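Local atomic coordinates of Dye type peroxidase A (Streptomyces lividans 1326, PDB entry 6GZW), a protein that probably uses its haem to reduce hydrogen peroxide while oxidising dyes and other substrates, as a member of the dye-decolourising peroxidase family. Residues 111-116 / 340-345; 225-230 / 349-354; 292-297 / 334-339. All blocks are in the same frame, centred on the assembly; numbering follows the deposited sequence.

Overall arrangement
All three contacts sit on the same side of the chain's centre and reach the haem. Contact 1 and contact 3 share helix 333-343, and their centres lie about 13 Å apart. Contact 2 joins strands 219-228 and 350-360, neighbours in the antiparallel sheet, with its centre about 11 Å from that of contact 1 and about 20 Å from that of contact 3. Along the chain come 111-116, 225-230, 292-297, 334-339, 340-345 and 349-354. Helix 333-343 and strand 350-360 follow each other. Contact 1 ties the N-terminal family region to the C-terminal one, whereas contacts 2 and 3 stay within the latter, whose residues line the haem pocket.

Contact 1 (111-116 / 340-345); sequences DFSSDH and LDRGDA. With HEM (protoporphyrin IX containing Fe), chain C.
The carboxylate of D341 reaches into the turn at 112-115 and takes bonds from two successive serines, with S114 bonding to OD1 and S113 to OD2. D341 OD1 accepts the backbone N of S114 at 2.8 Å on its syn side. S114 OG also lies 2.5 Å from D341 OD1, so short that its exact geometry is doubtful. D341 OD2 accepts S113 OG, also at 2.5 Å, from the syn side and 28° out of the carboxylate plane. A weak bond from S113 N adds to D341 OD2. D341 CG stands anti to its own backbone N (chi1 -179°), which carries the carboxylate off the helix and across to the turn. The bonds from S113 OG and S114 N should fix the rotation of the carboxylate. F112 adds its CB, 3.5 Å from D341 OD1, while its ring turns off to pack on Q337 and R338 of the same helix. The preceding residue, L340, puts CD1 3.8 Å from haem C3C. D115 forms a salt bridge with R224. The turn is closed by D115 N to F112 O at 3.0 Å. A type I turn of the N-terminal family region is thus joined by an aspartate to helix 333-343, which lines the haem pocket.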
loop_
_atom_site.group_PDB
_atom_site.type_symbol
_atom_site.label_atom_id
_atom_site.label_comp_id
_atom_site.label_asym_id
_atom_site.label_seq_id
_atom_site.Cartn_x
_atom_site.Cartn_y
_atom_site.Cartn_z
ATOM N N ASP A 111 -20.854 11.205 -20.595
ATOM C CA ASP A 111 -19.929 12.225 -20.170
ATOM C C ASP A 111 -20.669 13.039 -19.131
ATOM O O ASP A 111 -21.427 13.936 -19.468
ATOM C CB ASP A 111 -19.444 13.073 -21.359
ATOM C CG ASP A 111 -18.648 12.249 -22.367
ATOM O OD1 ASP A 111 -17.512 11.821 -22.056
ATOM O OD2 ASP A 111 -19.168 11.992 -23.475
ATOM N N PHE A 112 -20.499 12.688 -17.854
ATOM C CA PHE A 112 -21.188 13.387 -16.764
ATOM C C PHE A 112 -20.619 14.776 -16.599
ATOM O O PHE A 112 -19.412 14.970 -16.776
ATOM C CB PHE A 112 -21.067 12.617 -15.446
ATOM C CG PHE A 112 -21.605 11.226 -15.510
ATOM C CD1 PHE A 112 -22.967 10.987 -15.368
ATOM C CD2 PHE A 112 -20.759 10.142 -15.750
ATOM C CE1 PHE A 112 -23.463 9.686 -15.429
ATOM C CE2 PHE A 112 -21.253 8.851 -15.794
ATOM C CZ PHE A 112 -22.620 8.628 -15.654
ATOM N N SER A 113 -21.467 15.744 -16.248
ATOM C CA SER A 113 -21.011 17.111 -16.069
ATOM C C SER A 113 -19.863 17.222 -15.037
ATOM O O SER A 113 -18.976 18.051 -15.185
ATOM C CB SER A 113 -22.192 18.041 -15.695
ATOM O OG SER A 113 -22.550 17.897 -14.322
ATOM N N SER A 114 -19.889 16.375 -14.008
ATOM C CA SER A 114 -18.859 16.394 -12.956
ATOM C C SER A 114 -17.581 15.609 -13.332
ATOM O O SER A 114 -16.653 15.565 -12.530
ATOM C CB SER A 114 -19.442 15.859 -11.631
ATOM O OG SER A 114 -19.919 14.513 -11.751
ATOM N N ASP A 115 -17.513 14.993 -14.511
ATOM C CA ASP A 115 -16.298 14.228 -14.888
ATOM C C ASP A 115 -15.069 15.126 -15.013
ATOM O O ASP A 115 -15.148 16.224 -15.565
ATOM C CB ASP A 115 -16.474 13.551 -16.246
ATOM C CG ASP A 115 -17.243 12.254 -16.189
ATOM O OD1 ASP A 115 -17.602 11.786 -15.092
ATOM O OD2 ASP A 115 -17.445 11.680 -17.289
ATOM N N HIS A 116 -13.924 14.625 -14.561
ATOM C CA HIS A 116 -12.623 15.242 -14.801
ATOM C C HIS A 116 -11.622 14.135 -15.110
ATOM O O HIS A 116 -10.592 13.991 -14.450
ATOM C CB HIS A 116 -12.214 16.082 -13.595
ATOM C CG HIS A 116 -13.179 17.190 -13.294
ATOM N ND1 HIS A 116 -14.162 17.095 -12.324
ATOM C CD2 HIS A 116 -13.341 18.403 -13.874
ATOM C CE1 HIS A 116 -14.860 18.219 -12.296
ATOM N NE2 HIS A 116 -14.378 19.029 -13.225
ATOM N N LEU A 340 -26.524 11.387 -9.080
ATOM C CA LEU A 340 -25.534 11.988 -8.164
ATOM C C LEU A 340 -24.841 13.227 -8.721
ATOM O O LEU A 340 -24.461 14.150 -7.959
ATOM C CB LEU A 340 -24.457 10.971 -7.778
ATOM C CG LEU A 340 -24.880 9.633 -7.185
ATOM C CD1 LEU A 340 -23.655 8.900 -6.686
ATOM C CD2 LEU A 340 -25.928 9.782 -6.095
ATOM N N ASP A 341 -24.650 13.217 -10.038
ATOM C CA ASP A 341 -23.770 14.146 -10.761
ATOM C C ASP A 341 -23.797 15.568 -10.178
ATOM O O ASP A 341 -22.781 16.056 -9.646
ATOM C CB ASP A 341 -24.134 14.103 -12.253
ATOM C CG ASP A 341 -23.273 14.999 -13.093
ATOM O OD1 ASP A 341 -22.044 14.935 -12.950
ATOM O OD2 ASP A 341 -23.823 15.769 -13.913
ATOM N N ARG A 342 -24.979 16.192 -10.225
ATOM C CA ARG A 342 -25.251 17.480 -9.557
ATOM C C ARG A 342 -26.127 17.371 -8.299
ATOM O O ARG A 342 -26.084 18.269 -7.433
ATOM C CB ARG A 342 -25.947 18.440 -10.550
ATOM C CG ARG A 342 -25.099 18.837 -11.759
ATOM C CD ARG A 342 -25.666 20.056 -12.486
ATOM N NE ARG A 342 -26.826 19.762 -13.334
ATOM C CZ ARG A 342 -26.823 19.622 -14.671
ATOM N NH1 ARG A 342 -25.710 19.733 -15.412
ATOM N NH2 ARG A 342 -27.985 19.361 -15.296
ATOM N N GLY A 343 -26.958 16.330 -8.215
ATOM C CA GLY A 343 -27.891 16.182 -7.108
ATOM C C GLY A 343 -27.341 15.781 -5.746
ATOM O O GLY A 343 -27.982 16.031 -4.734
ATOM N N ASP A 344 -26.160 15.173 -5.695
ATOM C CA ASP A 344 -25.655 14.570 -4.463
ATOM C C ASP A 344 -24.897 15.614 -3.643
ATOM O O ASP A 344 -24.023 16.299 -4.162
ATOM C CB ASP A 344 -24.709 13.431 -4.863
ATOM C CG ASP A 344 -24.253 12.589 -3.701
ATOM O OD1 ASP A 344 -24.592 12.857 -2.523
ATOM O OD2 ASP A 344 -23.533 11.601 -3.987
ATOM N N ALA A 345 -25.227 15.743 -2.359
ATOM C CA ALA A 345 -24.431 16.583 -1.457
ATOM C C ALA A 345 -22.950 16.200 -1.487
ATOM O O ALA A 345 -22.090 17.074 -1.349
ATOM C CB ALA A 345 -24.959 16.507 -0.044
HETATM C CHA HEM C . -23.715 4.104 0.031
HETATM C CHB HEM C . -19.726 6.819 0.428
HETATM C CHC HEM C . -19.482 7.051 -4.418
HETATM C CHD HEM C . -23.445 4.349 -4.793
HETATM C C1A HEM C . -22.666 4.815 0.556
HETATM C C2A HEM C . -22.453 5.028 1.949
HETATM C C3A HEM C . -21.336 5.792 2.045
HETATM C C4A HEM C . -20.862 6.058 0.719
HETATM C CMA HEM C . -20.652 6.277 3.301
HETATM C CAA HEM C . -23.306 4.522 3.105
HETATM C CBA HEM C . -22.944 3.166 3.692
HETATM C CGA HEM C . -23.232 2.059 2.734
HETATM O O1A HEM C . -24.380 1.556 2.605
HETATM O O2A HEM C . -22.301 1.616 2.001
HETATM C C1B HEM C . -19.296 7.100 -0.882
HETATM C C2B HEM C . -18.108 7.821 -1.197
HETATM C C3B HEM C . -18.009 7.912 -2.550
HETATM C C4B HEM C . -19.205 7.187 -3.079
HETATM C CMB HEM C . -17.163 8.421 -0.200
HETATM C CAB HEM C . -16.930 8.478 -3.387
HETATM C CBB HEM C . -15.670 8.586 -3.003
HETATM C C1C HEM C . -20.559 6.383 -4.956
HETATM C C2C HEM C . -20.821 6.260 -6.345
HETATM C C3C HEM C . -21.971 5.497 -6.452
HETATM C C4C HEM C . -22.370 5.135 -5.115
HETATM C CMC HEM C . -20.050 6.858 -7.482
HETATM C CAC HEM C . -22.745 5.104 -7.653
HETATM C CBC HEM C . -22.763 5.711 -8.849
HETATM C C1D HEM C . -23.764 4.036 -3.466
HETATM C C2D HEM C . -24.890 3.128 -3.180
HETATM C C3D HEM C . -24.978 3.055 -1.838
HETATM C C4D HEM C . -23.885 3.930 -1.324
HETATM C CMD HEM C . -25.759 2.388 -4.193
HETATM C CAD HEM C . -25.997 2.240 -1.058
HETATM C CBD HEM C . -27.328 2.982 -0.890
HETATM C CGD HEM C . -28.324 2.119 -0.180
HETATM O O1D HEM C . -28.474 2.209 1.071
HETATM O O2D HEM C . -28.985 1.293 -0.842
HETATM N NA HEM C . -21.746 5.531 -0.195
HETATM N NB HEM C . -19.914 6.774 -2.023
HETATM N NC HEM C . -21.520 5.761 -4.230
HETATM N ND HEM C . -23.249 4.567 -2.342
HETATM FE FE HEM C . -21.658 5.657 -2.183
HETATM O O HOH W 1 -20.499 4.051 -2.275
#

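Contact 2 (225-230 / 349-354); sequences RIRMLL and FIRHEA. With HEM (protoporphyrin IX containing Fe), chain C.
R227 and R351 form a hydrogen-bonded antiparallel pair, with R227 N 2.8 Å from R351 O. L229 N donates to F349 O. At the other end R225 O takes E353 N at 2.8 Å and A354 N only weakly. E353 and A354 thus both face R225, a classic beta bulge in the antiparallel sheet of this ferredoxin-like peroxidase fold.

The charged group lies on the face of R227 and R351. E353 OE2 accepts R227 NE at 2.9 Å, on its syn side but 30° out of the carboxylate plane. E353 OE2 also accepts R351 NE at 3.0 Å, through the anti lone pair and flat in that guanidinium's plane. The two guanidinium planes are 63° apart. A glutamine in place of E353 would probably leave the two arginines, 3.7 Å apart at R227 NH2 and R351 NE, without the negative charge between them. Water 2 links R225 NE to E353 OE1, while R225 NH2 is salt-bridged to D308 and D317. H352 ND1 is hydrogen-bonded to R224 NE.

The face with I226, M228, I350 and H352 is turned to the haem. With I226 CG1 anti to the carbonyl carbon (chi1 -51°), I226 CD1 lies over one face of the H352 ring in a CH-pi contact, 3.9 Å from its centroid. I226 CG2 packs on I350 CB and the haem vinyl CBB, and M228 CE meets haem CMB.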
loop_
_atom_site.group_PDB
_atom_site.type_symbol
_atom_site.label_atom_id
_atom_site.label_comp_id
_atom_site.label_asym_id
_atom_site.label_seq_id
_atom_site.Cartn_x
_atom_site.Cartn_y
_atom_site.Cartn_z
ATOM N N ARG A 225 -11.839 6.178 -10.412
ATOM C CA ARG A 225 -10.823 6.700 -9.525
ATOM C C ARG A 225 -11.415 8.020 -9.023
ATOM O O ARG A 225 -11.409 9.003 -9.752
ATOM C CB ARG A 225 -9.489 6.936 -10.247
ATOM C CG ARG A 225 -8.369 7.433 -9.326
ATOM C CD ARG A 225 -7.174 7.908 -10.134
ATOM N NE ARG A 225 -6.078 8.389 -9.292
ATOM C CZ ARG A 225 -5.224 7.596 -8.634
ATOM N NH1 ARG A 225 -5.351 6.276 -8.679
ATOM N NH2 ARG A 225 -4.251 8.122 -7.905
ATOM N N ILE A 226 -11.878 8.031 -7.766
ATOM C CA ILE A 226 -12.557 9.200 -7.235
ATOM C C ILE A 226 -11.675 9.814 -6.163
ATOM O O ILE A 226 -11.499 9.240 -5.089
ATOM C CB ILE A 226 -13.935 8.840 -6.651
ATOM C CG1 ILE A 226 -14.756 8.038 -7.659
ATOM C CG2 ILE A 226 -14.671 10.107 -6.255
ATOM C CD1 ILE A 226 -16.099 7.598 -7.120
ATOM N N ARG A 227 -11.112 10.991 -6.459
ATOM C CA ARG A 227 -10.306 11.682 -5.499
ATOM C C ARG A 227 -11.200 12.278 -4.452
ATOM O O ARG A 227 -12.276 12.785 -4.758
ATOM C CB ARG A 227 -9.476 12.789 -6.159
ATOM C CG ARG A 227 -8.589 13.551 -5.175
ATOM C CD ARG A 227 -7.421 14.221 -5.866
ATOM N NE ARG A 227 -7.832 15.323 -6.743
ATOM C CZ ARG A 227 -7.995 16.579 -6.355
ATOM N NH1 ARG A 227 -7.851 16.943 -5.089
ATOM N NH2 ARG A 227 -8.318 17.494 -7.261
ATOM N N MET A 228 -10.808 12.148 -3.208
ATOM C CA MET A 228 -11.524 12.821 -2.146
ATOM C C MET A 228 -10.888 14.172 -1.887
ATOM O O MET A 228 -9.712 14.262 -1.677
ATOM C CB MET A 228 -11.541 11.987 -0.877
ATOM C CG MET A 228 -12.388 10.729 -0.985
ATOM S SD MET A 228 -12.004 9.571 0.338
ATOM C CE MET A 228 -13.480 8.576 0.255
ATOM N N LEU A 229 -11.693 15.229 -1.850
ATOM C CA LEU A 229 -11.198 16.576 -1.585
ATOM C C LEU A 229 -11.106 16.723 -0.073
ATOM O O LEU A 229 -11.837 17.485 0.557
ATOM C CB LEU A 229 -12.131 17.644 -2.212
ATOM C CG LEU A 229 -12.291 17.523 -3.737
ATOM C CD1 LEU A 229 -13.088 18.693 -4.287
ATOM C CD2 LEU A 229 -10.976 17.417 -4.475
ATOM N N LEU A 230 -10.101 16.049 0.481
ATOM C CA LEU A 230 -9.951 15.947 1.925
ATOM C C LEU A 230 -9.666 17.295 2.593
ATOM O O LEU A 230 -10.088 17.538 3.735
ATOM C CB LEU A 230 -8.840 14.940 2.260
ATOM C CG LEU A 230 -9.103 13.484 1.874
ATOM C CD1 LEU A 230 -7.894 12.653 2.227
ATOM C CD2 LEU A 230 -10.355 12.917 2.557
ATOM N N PHE A 349 -17.403 17.307 -2.775
ATOM C CA PHE A 349 -16.206 16.886 -2.002
ATOM C C PHE A 349 -15.435 15.758 -2.635
ATOM O O PHE A 349 -14.515 15.213 -2.006
ATOM C CB PHE A 349 -16.647 16.495 -0.601
ATOM C CG PHE A 349 -17.310 17.625 0.106
ATOM C CD1 PHE A 349 -16.553 18.692 0.583
ATOM C CD2 PHE A 349 -18.684 17.655 0.246
ATOM C CE1 PHE A 349 -17.182 19.782 1.169
ATOM C CE2 PHE A 349 -19.311 18.722 0.835
ATOM C CZ PHE A 349 -18.562 19.795 1.291
ATOM N N ILE A 350 -15.803 15.418 -3.870
ATOM C CA ILE A 350 -15.126 14.389 -4.616
ATOM C C ILE A 350 -14.858 14.815 -6.080
ATOM O O ILE A 350 -15.470 15.750 -6.611
ATOM C CB ILE A 350 -15.895 13.062 -4.577
ATOM C CG1 ILE A 350 -17.280 13.202 -5.247
ATOM C CG2 ILE A 350 -15.998 12.509 -3.155
ATOM C CD1 ILE A 350 -17.993 11.891 -5.448
ATOM N N ARG A 351 -13.917 14.134 -6.733
ATOM C CA ARG A 351 -13.668 14.403 -8.152
ATOM C C ARG A 351 -13.356 13.111 -8.881
ATOM O O ARG A 351 -12.382 12.417 -8.543
ATOM C CB ARG A 351 -12.539 15.430 -8.315
ATOM C CG ARG A 351 -12.755 16.326 -9.520
ATOM C CD ARG A 351 -11.873 17.575 -9.487
ATOM N NE ARG A 351 -10.608 17.248 -10.103
ATOM C CZ ARG A 351 -10.012 17.898 -11.092
ATOM N NH1 ARG A 351 -10.511 19.022 -11.630
ATOM N NH2 ARG A 351 -8.836 17.439 -11.493
ATOM N N HIS A 352 -14.212 12.752 -9.835
ATOM C CA HIS A 352 -13.993 11.542 -10.616
ATOM C C HIS A 352 -12.882 11.816 -11.643
ATOM O O HIS A 352 -13.013 12.670 -12.553
ATOM C CB HIS A 352 -15.255 11.126 -11.351
ATOM C CG HIS A 352 -16.350 10.604 -10.475
ATOM N ND1 HIS A 352 -16.844 9.318 -10.590
ATOM C CD2 HIS A 352 -17.093 11.207 -9.516
ATOM C CE1 HIS A 352 -17.826 9.147 -9.716
ATOM N NE2 HIS A 352 -18.008 10.282 -9.065
ATOM N N GLU A 353 -11.758 11.125 -11.502
ATOM C CA GLU A 353 -10.567 11.419 -12.302
ATOM C C GLU A 353 -10.096 10.321 -13.241
ATOM O O GLU A 353 -9.167 10.555 -14.010
ATOM C CB GLU A 353 -9.421 11.879 -11.391
ATOM C CG GLU A 353 -9.736 13.242 -10.747
ATOM C CD GLU A 353 -8.674 13.782 -9.819
ATOM O OE1 GLU A 353 -7.656 13.120 -9.557
ATOM O OE2 GLU A 353 -8.883 14.913 -9.363
ATOM N N ALA A 354 -10.704 9.127 -13.165
ATOM C CA ALA A 354 -10.481 8.090 -14.174
ATOM C C ALA A 354 -11.664 7.151 -14.169
ATOM O O ALA A 354 -12.383 7.080 -13.157
ATOM C CB ALA A 354 -9.180 7.353 -13.919
HETATM C CHA HEM C . -23.715 4.104 0.031
HETATM C CHB HEM C . -19.726 6.819 0.428
HETATM C CHC HEM C . -19.482 7.051 -4.418
HETATM C CHD HEM C . -23.445 4.349 -4.793
HETATM C C1A HEM C . -22.666 4.815 0.556
HETATM C C2A HEM C . -22.453 5.028 1.949
HETATM C C3A HEM C . -21.336 5.792 2.045
HETATM C C4A HEM C . -20.862 6.058 0.719
HETATM C CMA HEM C . -20.652 6.277 3.301
HETATM C CAA HEM C . -23.306 4.522 3.105
HETATM C CBA HEM C . -22.944 3.166 3.692
HETATM C CGA HEM C . -23.232 2.059 2.734
HETATM O O1A HEM C . -24.380 1.556 2.605
HETATM O O2A HEM C . -22.301 1.616 2.001
HETATM C C1B HEM C . -19.296 7.100 -0.882
HETATM C C2B HEM C . -18.108 7.821 -1.197
HETATM C C3B HEM C . -18.009 7.912 -2.550
HETATM C C4B HEM C . -19.205 7.187 -3.079
HETATM C CMB HEM C . -17.163 8.421 -0.200
HETATM C CAB HEM C . -16.930 8.478 -3.387
HETATM C CBB HEM C . -15.670 8.586 -3.003
HETATM C C1C HEM C . -20.559 6.383 -4.956
HETATM C C2C HEM C . -20.821 6.260 -6.345
HETATM C C3C HEM C . -21.971 5.497 -6.452
HETATM C C4C HEM C . -22.370 5.135 -5.115
HETATM C CMC HEM C . -20.050 6.858 -7.482
HETATM C CAC HEM C . -22.745 5.104 -7.653
HETATM C CBC HEM C . -22.763 5.711 -8.849
HETATM C C1D HEM C . -23.764 4.036 -3.466
HETATM C C2D HEM C . -24.890 3.128 -3.180
HETATM C C3D HEM C . -24.978 3.055 -1.838
HETATM C C4D HEM C . -23.885 3.930 -1.324
HETATM C CMD HEM C . -25.759 2.388 -4.193
HETATM C CAD HEM C . -25.997 2.240 -1.058
HETATM C CBD HEM C . -27.328 2.982 -0.890
HETATM C CGD HEM C . -28.324 2.119 -0.180
HETATM O O1D HEM C . -28.474 2.209 1.071
HETATM O O2D HEM C . -28.985 1.293 -0.842
HETATM N NA HEM C . -21.746 5.531 -0.195
HETATM N NB HEM C . -19.914 6.774 -2.023
HETATM N NC HEM C . -21.520 5.761 -4.230
HETATM N ND HEM C . -23.249 4.567 -2.342
HETATM FE FE HEM C . -21.658 5.657 -2.183
HETATM O O HOH W 2 -6.640 11.042 -8.059
HETATM O O HOH W 1 -20.499 4.051 -2.275
#

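Contact 3 (292-297 / 334-339); sequences DQNGGA and VPVQRK. With HEM (protoporphyrin IX containing Fe), chain C.
K339 reaches from helix 333-343 to the loop at 292-297, and its chain passes along the side-chain amide of N294. The first carbon, K339 CB, is 4.1 Å from N294 OD1. CG stands anti to the backbone N (chi1 -177°), which sends the chain off the helix toward the loop. K339 CD comes closer, 3.4 Å from N294 OD1. The chain bends about the CG-CD bond (chi3 -73°), and CE runs past the same oxygen. K339 NZ ends 3.1 Å from N294 OD1 and donates a hydrogen bond to it. The ammonium stands 59° out of the carbonyl plane, and so not on a lone pair. K339 NZ also lies 2.6 Å from the backbone oxygen Q293 O.

The other end of the N294 amide is held by the chain just before the loop: ND2 bonds to R290 O and to I288 O at the end of helix 285-288. With both ends occupied, the flat group should have little freedom to turn. V336 crosses the N294 side chain, with V336 CG2 4.0 Å from N294 CG. The other branch, V336 CG1, points to the haem and lies 3.8 Å from haem CAC. A297 CB packs against both P335 CG and V336 CG2, 3.9 Å from the proline carbon. A297 N bonds to N294 O, closing a type I' turn with G295 and G296 at its two central positions. This is a beta turn packed on a helix that lines the haem pocket of the peroxidase, with V336 touching both the loop and a haem vinyl.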
loop_
_atom_site.group_PDB
_atom_site.type_symbol
_atom_site.label_atom_id
_atom_site.label_comp_id
_atom_site.label_asym_id
_atom_site.label_seq_id
_atom_site.Cartn_x
_atom_site.Cartn_y
_atom_site.Cartn_z
ATOM N N ASP A 292 -34.431 1.768 -4.204
ATOM C CA ASP A 292 -35.830 2.258 -4.159
ATOM C C ASP A 292 -36.050 3.760 -4.528
ATOM O O ASP A 292 -37.205 4.198 -4.659
ATOM C CB ASP A 292 -36.525 1.847 -2.862
ATOM C CG ASP A 292 -35.978 2.529 -1.632
ATOM O OD1 ASP A 292 -35.246 3.547 -1.702
ATOM O OD2 ASP A 292 -36.326 2.010 -0.566
ATOM N N GLN A 293 -34.971 4.525 -4.704
ATOM C CA GLN A 293 -34.995 5.889 -5.249
ATOM C C GLN A 293 -34.582 5.989 -6.709
ATOM O O GLN A 293 -34.505 7.087 -7.249
ATOM C CB GLN A 293 -34.069 6.785 -4.395
ATOM C CG GLN A 293 -34.356 6.701 -2.916
ATOM C CD GLN A 293 -35.768 7.140 -2.594
ATOM O OE1 GLN A 293 -36.123 8.285 -2.865
ATOM N NE2 GLN A 293 -36.564 6.240 -2.035
ATOM N N ASN A 294 -34.268 4.851 -7.341
ATOM C CA ASN A 294 -33.745 4.821 -8.709
ATOM C C ASN A 294 -34.377 3.694 -9.521
ATOM O O ASN A 294 -33.712 3.044 -10.349
ATOM C CB ASN A 294 -32.223 4.620 -8.631
ATOM C CG ASN A 294 -31.512 5.808 -8.037
ATOM O OD1 ASN A 294 -31.363 6.848 -8.687
ATOM N ND2 ASN A 294 -31.066 5.662 -6.782
ATOM N N GLY A 295 -35.672 3.462 -9.283
ATOM C CA GLY A 295 -36.421 2.464 -10.030
ATOM C C GLY A 295 -35.792 1.084 -10.019
ATOM O O GLY A 295 -35.881 0.362 -10.997
ATOM N N GLY A 296 -35.151 0.710 -8.907
ATOM C CA GLY A 296 -34.595 -0.618 -8.745
ATOM C C GLY A 296 -33.122 -0.744 -9.169
ATOM O O GLY A 296 -32.553 -1.811 -9.005
ATOM N N ALA A 297 -32.516 0.324 -9.693
ATOM C CA ALA A 297 -31.079 0.300 -10.042
ATOM C C ALA A 297 -30.210 -0.051 -8.822
ATOM O O ALA A 297 -30.440 0.464 -7.714
ATOM C CB ALA A 297 -30.667 1.618 -10.633
ATOM N N VAL A 334 -25.018 3.682 -14.044
ATOM C CA VAL A 334 -25.309 4.806 -14.926
ATOM C C VAL A 334 -26.453 5.702 -14.397
ATOM O O VAL A 334 -26.244 6.889 -14.202
ATOM C CB VAL A 334 -25.509 4.357 -16.383
ATOM C CG1 VAL A 334 -25.975 5.527 -17.257
ATOM C CG2 VAL A 334 -24.194 3.806 -16.908
ATOM N N PRO A 335 -27.637 5.127 -14.154
ATOM C CA PRO A 335 -28.730 5.993 -13.642
ATOM C C PRO A 335 -28.478 6.598 -12.263
ATOM O O PRO A 335 -28.891 7.723 -12.007
ATOM C CB PRO A 335 -29.954 5.066 -13.642
ATOM C CG PRO A 335 -29.399 3.680 -13.653
ATOM C CD PRO A 335 -28.097 3.757 -14.413
ATOM N N VAL A 336 -27.751 5.896 -11.401
ATOM C CA VAL A 336 -27.441 6.419 -10.080
ATOM C C VAL A 336 -26.470 7.586 -10.253
ATOM O O VAL A 336 -26.693 8.658 -9.696
ATOM C CB VAL A 336 -26.898 5.333 -9.136
ATOM C CG1 VAL A 336 -26.479 5.939 -7.810
ATOM C CG2 VAL A 336 -27.943 4.236 -8.920
ATOM N N GLN A 337 -25.397 7.403 -11.019
ATOM C CA GLN A 337 -24.466 8.512 -11.248
ATOM C C GLN A 337 -25.106 9.716 -11.944
ATOM O O GLN A 337 -24.761 10.858 -11.620
ATOM C CB GLN A 337 -23.178 8.045 -11.975
ATOM C CG GLN A 337 -22.066 9.088 -12.101
ATOM C CD GLN A 337 -21.597 9.681 -10.767
ATOM O OE1 GLN A 337 -21.759 9.070 -9.709
ATOM N NE2 GLN A 337 -21.000 10.869 -10.821
ATOM N N ARG A 338 -26.063 9.480 -12.854
ATOM C CA ARG A 338 -26.791 10.614 -13.471
ATOM C C ARG A 338 -27.445 11.439 -12.381
ATOM O O ARG A 338 -27.411 12.667 -12.425
ATOM C CB ARG A 338 -27.852 10.130 -14.436
ATOM C CG ARG A 338 -27.329 9.688 -15.782
ATOM C CD ARG A 338 -28.513 9.494 -16.729
ATOM N NE ARG A 338 -28.121 9.029 -18.059
ATOM C CZ ARG A 338 -27.530 9.780 -18.983
ATOM N NH1 ARG A 338 -27.199 11.050 -18.739
ATOM N NH2 ARG A 338 -27.244 9.257 -20.175
ATOM N N LYS A 339 -28.035 10.746 -11.407
ATOM C CA LYS A 339 -28.657 11.404 -10.264
ATOM C C LYS A 339 -27.653 12.059 -9.339
ATOM O O LYS A 339 -27.910 13.148 -8.829
ATOM C CB LYS A 339 -29.430 10.409 -9.435
ATOM C CG LYS A 339 -30.157 11.047 -8.264
ATOM C CD LYS A 339 -31.300 10.182 -7.810
ATOM C CE LYS A 339 -32.446 10.239 -8.798
ATOM N NZ LYS A 339 -33.417 9.186 -8.434
HETATM C CHA HEM C . -23.715 4.104 0.031
HETATM C CHB HEM C . -19.726 6.819 0.428
HETATM C CHC HEM C . -19.482 7.051 -4.418
HETATM C CHD HEM C . -23.445 4.349 -4.793
HETATM C C1A HEM C . -22.666 4.815 0.556
HETATM C C2A HEM C . -22.453 5.028 1.949
HETATM C C3A HEM C . -21.336 5.792 2.045
HETATM C C4A HEM C . -20.862 6.058 0.719
HETATM C CMA HEM C . -20.652 6.277 3.301
HETATM C CAA HEM C . -23.306 4.522 3.105
HETATM C CBA HEM C . -22.944 3.166 3.692
HETATM C CGA HEM C . -23.232 2.059 2.734
HETATM O O1A HEM C . -24.380 1.556 2.605
HETATM O O2A HEM C . -22.301 1.616 2.001
HETATM C C1B HEM C . -19.296 7.100 -0.882
HETATM C C2B HEM C . -18.108 7.821 -1.197
HETATM C C3B HEM C . -18.009 7.912 -2.550
HETATM C C4B HEM C . -19.205 7.187 -3.079
HETATM C CMB HEM C . -17.163 8.421 -0.200
HETATM C CAB HEM C . -16.930 8.478 -3.387
HETATM C CBB HEM C . -15.670 8.586 -3.003
HETATM C C1C HEM C . -20.559 6.383 -4.956
HETATM C C2C HEM C . -20.821 6.260 -6.345
HETATM C C3C HEM C . -21.971 5.497 -6.452
HETATM C C4C HEM C . -22.370 5.135 -5.115
HETATM C CMC HEM C . -20.050 6.858 -7.482
HETATM C CAC HEM C . -22.745 5.104 -7.653
HETATM C CBC HEM C . -22.763 5.711 -8.849
HETATM C C1D HEM C . -23.764 4.036 -3.466
HETATM C C2D HEM C . -24.890 3.128 -3.180
HETATM C C3D HEM C . -24.978 3.055 -1.838
HETATM C C4D HEM C . -23.885 3.930 -1.324
HETATM C CMD HEM C . -25.759 2.388 -4.193
HETATM C CAD HEM C . -25.997 2.240 -1.058
HETATM C CBD HEM C . -27.328 2.982 -0.890
HETATM C CGD HEM C . -28.324 2.119 -0.180
HETATM O O1D HEM C . -28.474 2.209 1.071
HETATM O O2D HEM C . -28.985 1.293 -0.842
HETATM N NA HEM C . -21.746 5.531 -0.195
HETATM N NB HEM C . -19.914 6.774 -2.023
HETATM N NC HEM C . -21.520 5.761 -4.230
HETATM N ND HEM C . -23.249 4.567 -2.342
HETATM FE FE HEM C . -21.658 5.657 -2.183
HETATM O O HOH W 1 -20.499 4.051 -2.275
#